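Local coordinates for calcineurin-like phosphoesterase domain-containing protein (Aquifex aeolicus, PDB 1XM7) that is of unknown function but, as a member of the calcineurin-like phosphoesterase family, is probably a hydrolase, at residues Asn19-Pro22 with Glu23-Lys27; Glu30-Ile33 with Leu34-Leu38; Arg65-Lys68 with Ala69-Gly72; Asp126-Glu129 with Met130-Ile134; Asn168-Val171 with Glu172-Asp175. All blocks are in the same frame, centred on the assembly; numbering follows the deposited sequence.

The five contacts are all local, each made round a helix turn or a loop, yet four of them join into one body. Interaction 1 meets interaction 5 through a salt bridge, Arg25 NE to Glu172 OE1 at 2.8 Å, and meets interaction 2 where Phe26 CE1 lies 3.7 Å from Val32 CG2. Interactions 2 and 3, centres 11 Å apart, pack Leu37 CD1 against Trp67 CZ3 at 3.7 Å. The loop of interaction 5 touches Ser8, Asp9, His145 and Val148 to Trp150, in segments that in calcineurin-like phosphoesterases usually carry metal-binding motifs, so it probably lies near the active site. Interaction 4 stands apart, its nearest atoms about 11 Å from interaction 5.

Interaction 1. Residues Asn19-Pro22 with Glu23-Lys27; sequences NLNP and EVRFK
A tight reversal of the chain brings Asn21 against Val24 and Arg25 at the surface, in the loop that follows helix 17-20. Its backbone link is the hydrogen bond from Arg25 N to Asn21 O, 2.8 Å long, with the donor almost on the line of the carbonyl and an N-H...O angle of 146°. Asn21 is the first residue to leave helical backbone angles, and its carbonyl accepts the amide four residues on, the bond of an alpha-turn. The side chains follow the backbone round. Asn21 CB rests 3.7 Å from Val24 CG2 and 3.8 Å from Arg25 CG, and the Asn21 and Arg25 chains run alongside each other in the same direction, amide and guanidinium planes 40° apart. In Arg25, chi1 near -61° sets CG beside Asn21 CB, and a bend at the second torsion turns the rest of the chain onward to the partners of the guanidinium. That head is well occupied: NE forms a salt bridge with Glu172, while NH1 and NH2 donate to the carbonyls of Thr10 and Asp9. The amide of Asn21 makes a weak hydrogen bond to the same Glu172 carboxylate. Arg25 also lies against Ile17 of helix 17-20 and makes a cation-pi contact with Phe29, at the start of helix 29-38, and so ties the turn to the helices before and after it.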
loop_
_atom_site.group_PDB
_atom_site.type_symbol
_atom_site.label_atom_id
_atom_site.label_comp_id
_atom_site.label_asym_id
_atom_site.label_seq_id
_atom_site.Cartn_x
_atom_site.Cartn_y
_atom_site.Cartn_z
ATOM N N ASN A 19 -7.370 7.481 17.235
ATOM C CA ASN A 19 -8.728 7.660 17.745
ATOM C C ASN A 19 -9.750 6.983 16.827
ATOM O O ASN A 19 -10.673 6.316 17.289
ATOM C CB ASN A 19 -9.062 9.149 17.831
ATOM C CG ASN A 19 -8.332 9.846 18.959
ATOM O OD1 ASN A 19 -7.980 11.021 18.847
ATOM N ND2 ASN A 19 -8.115 9.132 20.058
ATOM N N LEU A 20 -9.565 7.156 15.522
ATOM C CA LEU A 20 -10.467 6.594 14.523
ATOM C C LEU A 20 -10.450 5.065 14.414
ATOM O O LEU A 20 -11.465 4.453 14.080
ATOM C CB LEU A 20 -10.155 7.240 13.173
ATOM C CG LEU A 20 -10.315 8.762 13.226
ATOM C CD1 LEU A 20 -9.703 9.400 12.007
ATOM C CD2 LEU A 20 -11.779 9.113 13.321
ATOM N N ASN A 21 -9.304 4.451 14.684
ATOM C CA ASN A 21 -9.183 2.998 14.631
ATOM C C ASN A 21 -8.504 2.578 15.915
ATOM O O ASN A 21 -7.451 1.954 15.894
ATOM C CB ASN A 21 -8.335 2.579 13.440
ATOM C CG ASN A 21 -8.856 3.137 12.141
ATOM O OD1 ASN A 21 -10.057 3.376 11.998
ATOM N ND2 ASN A 21 -7.967 3.337 11.177
ATOM N N PRO A 22 -9.128 2.899 17.055
ATOM C CA PRO A 22 -8.613 2.591 18.390
ATOM C C PRO A 22 -8.174 1.156 18.414
ATOM O O PRO A 22 -7.137 0.807 18.975
ATOM C CB PRO A 22 -9.820 2.816 19.289
ATOM C CG PRO A 22 -10.719 3.705 18.483
ATOM C CD PRO A 22 -10.578 3.138 17.119
ATOM N N GLU A 23 -8.996 0.333 17.788
ATOM C CA GLU A 23 -8.757 -1.089 17.695
ATOM C C GLU A 23 -7.324 -1.443 17.295
ATOM O O GLU A 23 -6.620 -2.118 18.041
ATOM C CB GLU A 23 -9.730 -1.686 16.682
ATOM C CG GLU A 23 -11.189 -1.746 17.138
ATOM C CD GLU A 23 -11.452 -2.911 18.089
ATOM O OE1 GLU A 23 -12.642 -3.258 18.295
ATOM O OE2 GLU A 23 -10.469 -3.479 18.633
ATOM N N VAL A 24 -6.895 -0.980 16.126
ATOM C CA VAL A 24 -5.561 -1.289 15.623
ATOM C C VAL A 24 -4.472 -0.240 15.788
ATOM O O VAL A 24 -3.334 -0.575 16.092
ATOM C CB VAL A 24 -5.624 -1.644 14.145
ATOM C CG1 VAL A 24 -6.175 -3.032 13.984
ATOM C CG2 VAL A 24 -6.504 -0.643 13.415
ATOM N N ARG A 25 -4.811 1.021 15.561
ATOM C CA ARG A 25 -3.837 2.100 15.672
ATOM C C ARG A 25 -3.538 2.452 17.129
ATOM O O ARG A 25 -4.425 2.473 17.984
ATOM C CB ARG A 25 -4.331 3.338 14.918
ATOM C CG ARG A 25 -4.537 3.119 13.423
ATOM C CD ARG A 25 -3.231 3.109 12.633
ATOM N NE ARG A 25 -3.470 2.862 11.209
ATOM C CZ ARG A 25 -2.605 3.123 10.229
ATOM N NH1 ARG A 25 -1.416 3.648 10.494
ATOM N NH2 ARG A 25 -2.937 2.856 8.972
ATOM N N PHE A 26 -2.270 2.751 17.384
ATOM C CA PHE A 26 -1.779 3.067 18.715
ATOM C C PHE A 26 -0.664 4.086 18.584
ATOM O O PHE A 26 -0.024 4.171 17.538
ATOM C CB PHE A 26 -1.201 1.803 19.307
ATOM C CG PHE A 26 -0.167 1.171 18.423
ATOM C CD1 PHE A 26 1.153 1.628 18.430
ATOM C CD2 PHE A 26 -0.520 0.155 17.534
ATOM C CE1 PHE A 26 2.105 1.083 17.561
ATOM C CE2 PHE A 26 0.431 -0.400 16.655
ATOM C CZ PHE A 26 1.742 0.066 16.671
ATOM N N LYS A 27 -0.407 4.832 19.652
ATOM C CA LYS A 27 0.653 5.828 19.632
ATOM C C LYS A 27 2.016 5.191 19.308
ATOM O O LYS A 27 2.370 4.140 19.841
ATOM C CB LYS A 27 0.717 6.553 20.975
ATOM C CG LYS A 27 1.727 7.686 20.990
ATOM C CD LYS A 27 1.611 8.552 22.239
ATOM C CE LYS A 27 2.531 9.769 22.139
ATOM N NZ LYS A 27 2.387 10.498 20.830
#

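Interaction 2. Residues Glu30-Ile33 with Leu34-Leu38; sequences EIVI and LTNLL
Ile33 and Leu37 lie side by side and point the same way, one turn apart on helix 29-38, with Ile33 CG2 4.1 Å from Leu37 CD1. In Ile33 that methyl is the branch anti to the backbone N, whereas CG1 extends beside it (chi1 -74°). Leu37 also lays its CG over the backbone, 3.4 Å from Ile33 O. On another flank Val32 and Asn36 run alongside each other as well. Ile31 and Thr35 instead cross obliquely, and here the contact is polar: Thr35 OG1 donates to Ile31 O at 2.7 Å. The same carbonyl accepts Thr35 N at 2.9 Å, and the two donors reach it from opposite faces of its plane, so Ile31 O is gripped by two donors of one residue. With chi1 near -72°, OG1 sits beside its own backbone N and can turn back to the preceding turn. Leu34 N to Glu30 O, at 2.9 Å and nearly straight (174°), continues the regular bonding. Outside the helix, Ile33 and Leu37 pack on Ile7 of strand 4-7, while Leu34 packs on Ile66 and Leu37 on Trp67 of helix 63-69. Such i to i+4 pairing of apolar residues is characteristic of an amphipathic helix laid on a sheet, here the mixed sheet that contains strand 4-7.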
loop_
_atom_site.group_PDB
_atom_site.type_symbol
_atom_site.label_atom_id
_atom_site.label_comp_id
_atom_site.label_asym_id
_atom_site.label_seq_id
_atom_site.Cartn_x
_atom_site.Cartn_y
_atom_site.Cartn_z
ATOM N N GLU A 30 4.219 4.877 13.749
ATOM C CA GLU A 30 5.139 5.245 12.680
ATOM C C GLU A 30 6.455 4.517 12.921
ATOM O O GLU A 30 7.023 3.924 12.001
ATOM C CB GLU A 30 5.382 6.760 12.648
ATOM C CG GLU A 30 4.180 7.578 12.198
ATOM C CD GLU A 30 3.332 8.091 13.352
ATOM O OE1 GLU A 30 3.254 7.415 14.408
ATOM O OE2 GLU A 30 2.732 9.176 13.187
ATOM N N ILE A 31 6.929 4.554 14.164
ATOM C CA ILE A 31 8.177 3.901 14.528
ATOM C C ILE A 31 8.096 2.401 14.280
ATOM O O ILE A 31 9.066 1.786 13.840
ATOM C CB ILE A 31 8.533 4.144 16.026
ATOM C CG1 ILE A 31 9.766 5.036 16.149
ATOM C CG2 ILE A 31 8.854 2.822 16.723
ATOM C CD1 ILE A 31 9.647 6.351 15.452
ATOM N N VAL A 32 6.948 1.806 14.570
ATOM C CA VAL A 32 6.792 0.374 14.368
ATOM C C VAL A 32 6.857 0.013 12.898
ATOM O O VAL A 32 7.507 -0.959 12.523
ATOM C CB VAL A 32 5.468 -0.119 14.945
ATOM C CG1 VAL A 32 5.200 -1.548 14.495
ATOM C CG2 VAL A 32 5.514 -0.023 16.465
ATOM N N ILE A 33 6.181 0.797 12.067
ATOM C CA ILE A 33 6.180 0.559 10.625
ATOM C C ILE A 33 7.589 0.705 10.061
ATOM O O ILE A 33 8.074 -0.170 9.349
ATOM C CB ILE A 33 5.262 1.564 9.882
ATOM C CG1 ILE A 33 3.787 1.217 10.123
ATOM C CG2 ILE A 33 5.600 1.567 8.391
ATOM C CD1 ILE A 33 2.812 2.289 9.628
ATOM N N LEU A 34 8.228 1.828 10.371
ATOM C CA LEU A 34 9.584 2.104 9.905
ATOM C C LEU A 34 10.573 1.041 10.376
ATOM O O LEU A 34 11.544 0.728 9.687
ATOM C CB LEU A 34 10.033 3.478 10.402
ATOM C CG LEU A 34 9.239 4.653 9.817
ATOM C CD1 LEU A 34 9.671 5.958 10.484
ATOM C CD2 LEU A 34 9.457 4.711 8.305
ATOM N N THR A 35 10.315 0.489 11.554
ATOM C CA THR A 35 11.167 -0.537 12.108
ATOM C C THR A 35 11.059 -1.796 11.272
ATOM O O THR A 35 12.072 -2.342 10.834
ATOM C CB THR A 35 10.775 -0.847 13.558
ATOM O OG1 THR A 35 11.164 0.249 14.392
ATOM C CG2 THR A 35 11.462 -2.112 14.044
ATOM N N ASN A 36 9.829 -2.243 11.029
ATOM C CA ASN A 36 9.597 -3.458 10.244
ATOM C C ASN A 36 10.102 -3.375 8.816
ATOM O O ASN A 36 10.336 -4.399 8.174
ATOM C CB ASN A 36 8.111 -3.813 10.252
ATOM C CG ASN A 36 7.659 -4.387 11.591
ATOM O OD1 ASN A 36 6.498 -4.248 11.979
ATOM N ND2 ASN A 36 8.576 -5.045 12.299
ATOM N N LEU A 37 10.262 -2.157 8.316
ATOM C CA LEU A 37 10.772 -1.973 6.966
ATOM C C LEU A 37 12.274 -2.005 7.066
ATOM O O LEU A 37 12.959 -2.528 6.188
ATOM C CB LEU A 37 10.349 -0.624 6.394
ATOM C CG LEU A 37 8.875 -0.468 6.042
ATOM C CD1 LEU A 37 8.634 0.972 5.660
ATOM C CD2 LEU A 37 8.484 -1.412 4.907
ATOM N N LEU A 38 12.776 -1.440 8.157
ATOM C CA LEU A 38 14.207 -1.381 8.394
ATOM C C LEU A 38 14.847 -2.764 8.356
ATOM O O LEU A 38 15.848 -2.986 7.663
ATOM C CB LEU A 38 14.490 -0.741 9.751
ATOM C CG LEU A 38 15.789 0.063 9.861
ATOM C CD1 LEU A 38 16.033 0.404 11.323
ATOM C CD2 LEU A 38 16.958 -0.722 9.301
#

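Interaction 3. Residues Arg65-Lys68 with Ala69-Gly72; sequences RIWK and ALPG
At the C-terminal end of helix 63-69, where the chain breaks out toward strand 73-77, Leu70 folds back on Trp67 and Ile66. Leu70 is the first residue beyond helical backbone angles. Its N still donates to Ile66 O at 3.1 Å, nearly on the carbonyl line, and makes a weak second bond to Trp67 O, so one amide is shared between two successive carbonyls. One residue earlier, Ala69 N donates to Arg65 O at 3.0 Å, and the Ala69 methyl lies 3.3 Å from Ile66 O. The side chain of Leu70 is then carried over the end of the helix. Its backbone sets Leu70 CB 3.3 Å from Trp67 O, and with CG beside its own backbone N (chi1 -70°) Leu70 CD1 comes obliquely to the indole, 4.5 Å from Trp67 CE3. This helix end feeds the parallel part of a mixed sheet, and Leu70 and Trp67 both pack on Leu37 of helix 29-38, so the two neighbouring helices are joined at this point. Replacing Leu70 by an alanine would probably strip the apolar cover from the end of the helix and open a gap beside Trp67 and Leu37, where CD1 now packs. The indole is held by its other end as well, since Trp67 NE1 donates to the carbonyl of Tyr91 while Phe53 and Phe92 meet its ring.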
loop_
_atom_site.group_PDB
_atom_site.type_symbol
_atom_site.label_atom_id
_atom_site.label_comp_id
_atom_site.label_asym_id
_atom_site.label_seq_id
_atom_site.Cartn_x
_atom_site.Cartn_y
_atom_site.Cartn_z
ATOM N N ARG A 65 12.324 11.635 7.070
ATOM C CA ARG A 65 13.752 11.630 6.799
ATOM C C ARG A 65 14.213 10.178 6.920
ATOM O O ARG A 65 14.988 9.691 6.101
ATOM C CB ARG A 65 14.475 12.528 7.812
ATOM C CG ARG A 65 15.928 12.862 7.456
ATOM C CD ARG A 65 16.515 13.986 8.344
ATOM N NE ARG A 65 15.865 15.280 8.106
ATOM C CZ ARG A 65 16.180 16.423 8.722
ATOM N NH1 ARG A 65 17.154 16.454 9.630
ATOM N NH2 ARG A 65 15.506 17.536 8.445
ATOM N N ILE A 66 13.705 9.484 7.936
ATOM C CA ILE A 66 14.051 8.088 8.168
ATOM C C ILE A 66 13.604 7.235 6.985
ATOM O O ILE A 66 14.378 6.433 6.450
ATOM C CB ILE A 66 13.398 7.563 9.468
ATOM C CG1 ILE A 66 14.046 8.244 10.673
ATOM C CG2 ILE A 66 13.542 6.046 9.561
ATOM C CD1 ILE A 66 13.335 7.983 11.976
ATOM N N TRP A 67 12.355 7.405 6.574
ATOM C CA TRP A 67 11.828 6.669 5.433
ATOM C C TRP A 67 12.738 6.850 4.218
ATOM O O TRP A 67 13.093 5.893 3.538
ATOM C CB TRP A 67 10.417 7.171 5.109
ATOM C CG TRP A 67 9.944 6.843 3.731
ATOM C CD1 TRP A 67 10.226 7.523 2.577
ATOM C CD2 TRP A 67 9.140 5.728 3.356
ATOM N NE1 TRP A 67 9.645 6.895 1.505
ATOM C CE2 TRP A 67 8.971 5.789 1.953
ATOM C CE3 TRP A 67 8.544 4.678 4.069
ATOM C CZ2 TRP A 67 8.231 4.840 1.248
ATOM C CZ3 TRP A 67 7.803 3.727 3.363
ATOM C CH2 TRP A 67 7.656 3.819 1.966
ATOM N N LYS A 68 13.102 8.099 3.961
ATOM C CA LYS A 68 13.957 8.453 2.843
ATOM C C LYS A 68 15.283 7.700 2.928
ATOM O O LYS A 68 15.803 7.228 1.923
ATOM C CB LYS A 68 14.199 9.966 2.859
ATOM C CG LYS A 68 14.671 10.562 1.544
ATOM C CD LYS A 68 14.900 12.069 1.667
ATOM C CE LYS A 68 15.355 12.668 0.329
ATOM N NZ LYS A 68 15.520 14.161 0.371
ATOM N N ALA A 69 15.816 7.573 4.139
ATOM C CA ALA A 69 17.088 6.898 4.357
ATOM C C ALA A 69 17.048 5.401 4.082
ATOM O O ALA A 69 18.065 4.808 3.715
ATOM C CB ALA A 69 17.561 7.146 5.777
ATOM N N LEU A 70 15.882 4.783 4.252
ATOM C CA LEU A 70 15.759 3.341 4.032
ATOM C C LEU A 70 16.341 2.882 2.704
ATOM O O LEU A 70 16.284 3.595 1.716
ATOM C CB LEU A 70 14.291 2.909 4.121
ATOM C CG LEU A 70 13.670 2.964 5.519
ATOM C CD1 LEU A 70 12.224 2.528 5.450
ATOM C CD2 LEU A 70 14.452 2.070 6.469
ATOM N N PRO A 71 16.923 1.680 2.671
ATOM C CA PRO A 71 17.501 1.173 1.425
ATOM C C PRO A 71 16.449 0.669 0.428
ATOM O O PRO A 71 15.270 0.574 0.750
ATOM C CB PRO A 71 18.440 0.072 1.915
ATOM C CG PRO A 71 17.736 -0.450 3.125
ATOM C CD PRO A 71 17.278 0.811 3.809
ATOM N N GLY A 72 16.882 0.367 -0.792
ATOM C CA GLY A 72 15.968 -0.125 -1.807
ATOM C C GLY A 72 15.298 0.962 -2.627
ATOM O O GLY A 72 15.352 2.143 -2.280
#

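Interaction 4. Residues Asp126-Glu129 with Met130-Ile134; sequences DRQE and MVREI
Arg132 curls back over Glu129 one turn earlier on helix 125-137, the helix of a beta-alpha-beta unit between strands 107-112 and 142-145. The close part of the contact is the guanidinium group, which lies with one face on the backbone: Glu129 CA sits 3.5 Å above its centre. The chain reaches this position by a bend at its third torsion (chi3 -68°), and NH2 comes to 3.5 Å from Glu129 CB while NH1 lies 3.8 Å from Gln128 CB. NH1 also donates to the carbonyl of Ala116, which holds the group in place from outside the helix. On the buried side Val131 CG2 presses on Arg127 O at 3.3 Å, and the same side chain meets Leu110 and Ser112 of strand 107-112. Were Arg132 an alanine, the Ala116 carbonyl would probably lose this donor and the backbone at Glu129 its flat cover. The outer side is looser. Glu129 and Arg132 cross at about a right angle, their planar ends 26° apart, and the charged atoms do not touch; Glu129 OE2 and Arg132 NH2 are 5.2 Å apart, too far for a salt bridge, though a weaker attraction probably remains. Glu129 is exposed, as are Met130 and Glu133. The backbone there stays regular: Glu133 N donates to Glu129 O at 2.9 Å.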
loop_
_atom_site.group_PDB
_atom_site.type_symbol
_atom_site.label_atom_id
_atom_site.label_comp_id
_atom_site.label_asym_id
_atom_site.label_seq_id
_atom_site.Cartn_x
_atom_site.Cartn_y
_atom_site.Cartn_z
ATOM N N ASP A 126 -16.454 4.833 -8.325
ATOM C CA ASP A 126 -15.921 5.100 -9.668
ATOM C C ASP A 126 -14.496 4.581 -9.783
ATOM O O ASP A 126 -14.121 3.985 -10.788
ATOM C CB ASP A 126 -15.898 6.604 -9.972
ATOM C CG ASP A 126 -17.280 7.192 -10.206
ATOM O OD1 ASP A 126 -17.408 8.431 -10.125
ATOM O OD2 ASP A 126 -18.234 6.434 -10.477
ATOM N N ARG A 127 -13.693 4.817 -8.756
ATOM C CA ARG A 127 -12.303 4.369 -8.785
ATOM C C ARG A 127 -12.216 2.840 -8.658
ATOM O O ARG A 127 -11.348 2.200 -9.267
ATOM C CB ARG A 127 -11.505 5.094 -7.688
ATOM C CG ARG A 127 -11.581 6.604 -7.857
ATOM C CD ARG A 127 -10.919 7.397 -6.742
ATOM N NE ARG A 127 -11.382 8.787 -6.768
ATOM C CZ ARG A 127 -10.994 9.725 -5.910
ATOM N NH1 ARG A 127 -10.129 9.436 -4.953
ATOM N NH2 ARG A 127 -11.493 10.947 -5.993
ATOM N N GLN A 128 -13.128 2.258 -7.886
ATOM C CA GLN A 128 -13.158 0.813 -7.736
ATOM C C GLN A 128 -13.455 0.200 -9.104
ATOM O O GLN A 128 -12.849 -0.791 -9.499
ATOM C CB GLN A 128 -14.248 0.406 -6.753
ATOM C CG GLN A 128 -13.883 0.590 -5.304
ATOM C CD GLN A 128 -15.057 0.296 -4.400
ATOM O OE1 GLN A 128 -15.977 -0.418 -4.791
ATOM N NE2 GLN A 128 -15.032 0.837 -3.188
ATOM N N GLU A 129 -14.389 0.797 -9.829
ATOM C CA GLU A 129 -14.751 0.301 -11.151
ATOM C C GLU A 129 -13.600 0.384 -12.147
ATOM O O GLU A 129 -13.467 -0.459 -13.026
ATOM C CB GLU A 129 -15.949 1.080 -11.687
ATOM C CG GLU A 129 -16.157 0.945 -13.176
ATOM C CD GLU A 129 -17.228 1.891 -13.693
ATOM O OE1 GLU A 129 -17.294 3.047 -13.212
ATOM O OE2 GLU A 129 -17.992 1.483 -14.597
ATOM N N MET A 130 -12.772 1.406 -12.018
ATOM C CA MET A 130 -11.649 1.564 -12.927
ATOM C C MET A 130 -10.650 0.435 -12.702
ATOM O O MET A 130 -10.117 -0.139 -13.652
ATOM C CB MET A 130 -10.991 2.924 -12.701
ATOM C CG MET A 130 -11.898 4.116 -13.043
ATOM S SD MET A 130 -12.383 4.139 -14.784
ATOM C CE MET A 130 -11.831 5.671 -15.185
ATOM N N VAL A 131 -10.413 0.111 -11.436
ATOM C CA VAL A 131 -9.488 -0.956 -11.068
ATOM C C VAL A 131 -9.933 -2.281 -11.686
ATOM O O VAL A 131 -9.129 -3.013 -12.267
ATOM C CB VAL A 131 -9.414 -1.109 -9.522
ATOM C CG1 VAL A 131 -8.575 -2.325 -9.156
ATOM C CG2 VAL A 131 -8.815 0.153 -8.899
ATOM N N ARG A 132 -11.218 -2.587 -11.535
ATOM C CA ARG A 132 -11.786 -3.802 -12.093
ATOM C C ARG A 132 -11.588 -3.756 -13.604
ATOM O O ARG A 132 -11.079 -4.699 -14.209
ATOM C CB ARG A 132 -13.279 -3.884 -11.786
ATOM C CG ARG A 132 -13.614 -3.844 -10.316
ATOM C CD ARG A 132 -15.022 -4.378 -10.076
ATOM N NE ARG A 132 -16.061 -3.511 -10.624
ATOM C CZ ARG A 132 -16.614 -2.495 -9.968
ATOM N NH1 ARG A 132 -16.232 -2.216 -8.734
ATOM N NH2 ARG A 132 -17.553 -1.755 -10.543
ATOM N N GLU A 133 -11.978 -2.641 -14.206
ATOM C CA GLU A 133 -11.849 -2.485 -15.643
ATOM C C GLU A 133 -10.443 -2.800 -16.119
ATOM O O GLU A 133 -10.260 -3.623 -17.021
ATOM C CB GLU A 133 -12.258 -1.071 -16.056
ATOM C CG GLU A 133 -13.265 -1.055 -17.201
ATOM C CD GLU A 133 -14.278 -2.203 -17.118
ATOM O OE1 GLU A 133 -15.069 -2.256 -16.138
ATOM O OE2 GLU A 133 -14.270 -3.056 -18.038
ATOM N N ILE A 134 -9.448 -2.166 -15.508
ATOM C CA ILE A 134 -8.050 -2.407 -15.880
ATOM C C ILE A 134 -7.719 -3.886 -15.706
ATOM O O ILE A 134 -7.161 -4.525 -16.602
ATOM C CB ILE A 134 -7.082 -1.601 -14.991
ATOM C CG1 ILE A 134 -7.141 -0.117 -15.352
ATOM C CG2 ILE A 134 -5.671 -2.156 -15.126
ATOM C CD1 ILE A 134 -6.390 0.765 -14.367
#

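Interaction 5. Residues Asn168-Val171 with Glu172-Asp175; sequences NANV and EWND
With chi1 at -166°, the amide of Asn168 swings across from its own backbone N to the indole of Trp173, whose chi1 of -74° brings CD1 back to meet it. The amide and ring planes are 51° apart, and Asn168 ND2 comes 3.3 Å from Trp173 CD1. The loop they shape starts with an Asx turn after strand 166-168: Asn168 OD1 accepts Asn170 N at 2.9 Å, so the side-chain oxygen holds the backbone while the NH2 end comes obliquely to the ring. A short 3-10 turn follows. Trp173 N donates to Asn170 O at 3.0 Å, from above the carbonyl plane rather than on a lone pair, and Asn174 N reaches Val171 O also from above the carbonyl plane. Asn170 CB approaches the indole at its edge, close to the ring plane, 4.0 Å from Trp173 CD1. Trp173 NE1 and Asn168 ND2 both donate to the carbonyl of Val148, so this one oxygen secures both groups. The Glu172 carboxylate forms a salt bridge with Arg25 and accepts from Trp150 N, and the turn is thereby tied to the loops that carry those residues. Val171, which is buried, keeps CG2 in the slot between its own N and carbonyl carbon, 3.1 Å from Glu172 N.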
loop_
_atom_site.group_PDB
_atom_site.type_symbol
_atom_site.label_atom_id
_atom_site.label_comp_id
_atom_site.label_asym_id
_atom_site.label_seq_id
_atom_site.Cartn_x
_atom_site.Cartn_y
_atom_site.Cartn_z
ATOM N N ASN A 168 -4.691 -7.415 0.512
ATOM C CA ASN A 168 -4.694 -6.082 1.089
ATOM C C ASN A 168 -3.352 -5.749 1.734
ATOM O O ASN A 168 -2.999 -6.335 2.755
ATOM C CB ASN A 168 -5.800 -6.000 2.137
ATOM C CG ASN A 168 -6.115 -4.584 2.544
ATOM O OD1 ASN A 168 -5.235 -3.732 2.580
ATOM N ND2 ASN A 168 -7.376 -4.326 2.870
ATOM N N ALA A 169 -2.617 -4.800 1.149
ATOM C CA ALA A 169 -1.309 -4.391 1.663
ATOM C C ALA A 169 -1.353 -3.356 2.798
ATOM O O ALA A 169 -0.307 -2.905 3.270
ATOM C CB ALA A 169 -0.471 -3.861 0.534
ATOM N N ASN A 170 -2.557 -2.984 3.230
ATOM C CA ASN A 170 -2.742 -2.005 4.303
ATOM C C ASN A 170 -2.074 -2.485 5.584
ATOM O O ASN A 170 -2.279 -3.617 6.005
ATOM C CB ASN A 170 -4.238 -1.783 4.552
ATOM C CG ASN A 170 -4.515 -0.716 5.603
ATOM O OD1 ASN A 170 -5.422 0.101 5.442
ATOM N ND2 ASN A 170 -3.748 -0.725 6.685
ATOM N N VAL A 171 -1.286 -1.616 6.205
ATOM C CA VAL A 171 -0.576 -1.962 7.435
ATOM C C VAL A 171 -1.472 -2.557 8.510
ATOM O O VAL A 171 -1.098 -3.524 9.161
ATOM C CB VAL A 171 0.146 -0.734 8.033
ATOM C CG1 VAL A 171 1.292 -0.322 7.136
ATOM C CG2 VAL A 171 -0.832 0.418 8.208
ATOM N N GLU A 172 -2.658 -1.983 8.683
ATOM C CA GLU A 172 -3.597 -2.452 9.698
ATOM C C GLU A 172 -3.986 -3.930 9.587
ATOM O O GLU A 172 -4.445 -4.530 10.560
ATOM C CB GLU A 172 -4.868 -1.597 9.680
ATOM C CG GLU A 172 -4.650 -0.146 10.050
ATOM C CD GLU A 172 -5.952 0.583 10.302
ATOM O OE1 GLU A 172 -5.919 1.798 10.549
ATOM O OE2 GLU A 172 -7.018 -0.058 10.258
ATOM N N TRP A 173 -3.811 -4.517 8.411
ATOM C CA TRP A 173 -4.162 -5.920 8.226
ATOM C C TRP A 173 -2.971 -6.843 8.326
ATOM O O TRP A 173 -3.137 -8.048 8.512
ATOM C CB TRP A 173 -4.811 -6.146 6.864
ATOM C CG TRP A 173 -6.209 -5.650 6.767
ATOM C CD1 TRP A 173 -6.652 -4.588 6.037
ATOM C CD2 TRP A 173 -7.364 -6.209 7.411
ATOM N NE1 TRP A 173 -8.010 -4.450 6.182
ATOM C CE2 TRP A 173 -8.475 -5.432 7.019
ATOM C CE3 TRP A 173 -7.566 -7.290 8.279
ATOM C CZ2 TRP A 173 -9.777 -5.702 7.466
ATOM C CZ3 TRP A 173 -8.858 -7.558 8.724
ATOM C CH2 TRP A 173 -9.946 -6.765 8.315
ATOM N N ASN A 174 -1.769 -6.291 8.199
ATOM C CA ASN A 174 -0.579 -7.124 8.244
ATOM C C ASN A 174 0.360 -6.819 9.395
ATOM O O ASN A 174 1.562 -7.026 9.293
ATOM C CB ASN A 174 0.166 -7.029 6.910
ATOM C CG ASN A 174 -0.780 -7.024 5.724
ATOM O OD1 ASN A 174 -1.118 -5.970 5.192
ATOM N ND2 ASN A 174 -1.234 -8.201 5.323
ATOM N N ASP A 175 -0.205 -6.336 10.496
ATOM C CA ASP A 175 0.571 -6.028 11.691
ATOM C C ASP A 175 1.725 -5.067 11.377
ATOM O O ASP A 175 2.856 -5.253 11.828
ATOM C CB ASP A 175 1.089 -7.340 12.320
ATOM C CG ASP A 175 1.441 -7.192 13.806
ATOM O OD1 ASP A 175 0.716 -6.465 14.531
ATOM O OD2 ASP A 175 2.430 -7.817 14.261
#